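Local structure of iron-regulated outer membrane protein (Neisseria meningitidis, 4B7O) at residues 590-595 and 607-612. The protein is an outer-membrane transporter of the TonB-dependent family that takes up iron, probably as a siderophore complex. Sequence-based numbering, arbitrary orientation.
Sequences HGYELG and VGVSHS
Strands 590-595 and 607-612 run antiparallel, their axes coming within 4.8 Å of each other, and two hydrogen-bonded pairs, Tyr592 with His611 and Leu594 with Val609, join them through reciprocal N-H to O bonds, among them Tyr592 N to His611 O at 3.0 Å. Between these pairs Glu593 sits opposite Ser610, its CA 3.1 Å from Val609 O in a CA-H...O contact. Neighbouring residues alternate in the face they use, and the two faces differ in character. On one, the Tyr592 side chain leans across to the partner strand: with chi1 at 60°, CG lies between the backbone N and the carbonyl carbon, and the ring receives His611 CB over its face in an off-centre CH-pi contact, 4.2 Å from the centroid. Val609 CG2 meets the edge of the same ring at Tyr592 CE1, while Val609 CG1 packs against Leu594 CB at 3.9 Å, the two side chains running alongside each other in a common direction. On the other face the side chains are polar, Glu593 and Ser610 among them. A water hydrogen-bonds Glu593 OE1 at 2.7 Å, Ser610 OG and the carbonyl O of Tyr592, linking side chains whose own oxygens, Glu593 OE1 and Ser610 OG, stand 3.9 Å apart. Glu593 OE2 forms salt bridges with Lys151 and Arg110, which lie in the plug region, and Ser610 touches Pro93 and Ser94. A hairpin with a largely aromatic and aliphatic face, His611 among it, turned outward and a polar face turned to the plug is characteristic of the TonB-dependent transporter beta-barrel.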
# COMPACT_ATOMS: atom_id res chain seq x y z
N HIS A 590 4.89 6.21 18.21
CA HIS A 590 6.06 5.46 18.67
C HIS A 590 5.72 4.04 18.90
O HIS A 590 4.57 3.66 18.92
CB HIS A 590 6.60 6.08 19.93
CG HIS A 590 5.67 6.01 21.13
ND1 HIS A 590 5.66 4.95 21.98
CD2 HIS A 590 4.83 6.98 21.70
CE1 HIS A 590 4.82 5.20 23.02
NE2 HIS A 590 4.30 6.44 22.83
N GLY A 591 6.70 3.20 19.09
CA GLY A 591 6.35 1.78 19.21
C GLY A 591 7.48 0.87 18.88
O GLY A 591 8.63 1.33 18.72
N TYR A 592 7.17 -0.42 18.76
CA TYR A 592 8.24 -1.38 18.54
C TYR A 592 7.73 -2.58 17.81
O TYR A 592 6.50 -2.78 17.72
CB TYR A 592 8.81 -1.84 19.92
CG TYR A 592 7.76 -2.50 20.78
CD1 TYR A 592 7.42 -3.85 20.56
CD2 TYR A 592 7.06 -1.78 21.74
CE1 TYR A 592 6.44 -4.48 21.30
CE2 TYR A 592 6.09 -2.43 22.53
CZ TYR A 592 5.79 -3.77 22.26
OH TYR A 592 4.83 -4.39 22.98
N GLU A 593 8.67 -3.38 17.33
CA GLU A 593 8.37 -4.66 16.74
C GLU A 593 9.58 -5.61 16.96
O GLU A 593 10.71 -5.17 16.97
CB GLU A 593 8.09 -4.51 15.25
CG GLU A 593 8.98 -3.50 14.60
CD GLU A 593 8.29 -2.58 13.58
OE1 GLU A 593 7.31 -1.84 13.89
OE2 GLU A 593 8.79 -2.56 12.45
N LEU A 594 9.29 -6.88 17.20
CA LEU A 594 10.29 -7.86 17.40
C LEU A 594 9.87 -9.00 16.54
O LEU A 594 8.68 -9.26 16.40
CB LEU A 594 10.32 -8.35 18.86
CG LEU A 594 10.72 -7.32 19.92
CD1 LEU A 594 10.04 -7.49 21.27
CD2 LEU A 594 12.20 -7.27 20.16
N GLY A 595 10.86 -9.70 16.00
CA GLY A 595 10.62 -10.89 15.21
C GLY A 595 11.73 -11.84 15.55
O GLY A 595 12.84 -11.40 15.79
N VAL A 607 8.07 -15.95 15.07
CA VAL A 607 7.24 -15.22 15.97
C VAL A 607 7.39 -13.76 15.72
O VAL A 607 8.50 -13.31 15.38
CB VAL A 607 7.59 -15.43 17.47
CG1 VAL A 607 6.85 -16.63 17.98
CG2 VAL A 607 9.10 -15.62 17.68
N GLY A 608 6.30 -12.98 15.91
CA GLY A 608 6.43 -11.56 15.77
C GLY A 608 5.46 -10.87 16.66
O GLY A 608 4.47 -11.47 17.04
N VAL A 609 5.73 -9.60 16.94
CA VAL A 609 4.90 -8.78 17.74
C VAL A 609 5.12 -7.33 17.39
O VAL A 609 6.24 -6.88 17.05
CB VAL A 609 5.12 -9.05 19.27
CG1 VAL A 609 6.58 -8.90 19.68
CG2 VAL A 609 4.23 -8.13 20.13
N SER A 610 4.05 -6.56 17.45
CA SER A 610 4.12 -5.19 17.03
C SER A 610 3.09 -4.41 17.76
O SER A 610 2.02 -4.93 18.06
CB SER A 610 3.79 -5.12 15.55
OG SER A 610 4.14 -3.85 15.08
N HIS A 611 3.39 -3.16 18.03
CA HIS A 611 2.53 -2.34 18.85
C HIS A 611 2.99 -0.94 18.57
O HIS A 611 4.20 -0.66 18.59
CB HIS A 611 2.70 -2.68 20.36
CG HIS A 611 1.53 -2.26 21.23
ND1 HIS A 611 0.36 -1.78 20.72
CD2 HIS A 611 1.35 -2.30 22.62
CE1 HIS A 611 -0.50 -1.49 21.71
NE2 HIS A 611 0.10 -1.81 22.88
N SER A 612 2.04 -0.07 18.30
CA SER A 612 2.32 1.29 17.95
C SER A 612 1.24 2.18 18.59
O SER A 612 0.29 1.68 19.18
CB SER A 612 2.42 1.42 16.43
OG SER A 612 1.17 1.25 15.79
O HOH W 1 5.23 -1.01 15.47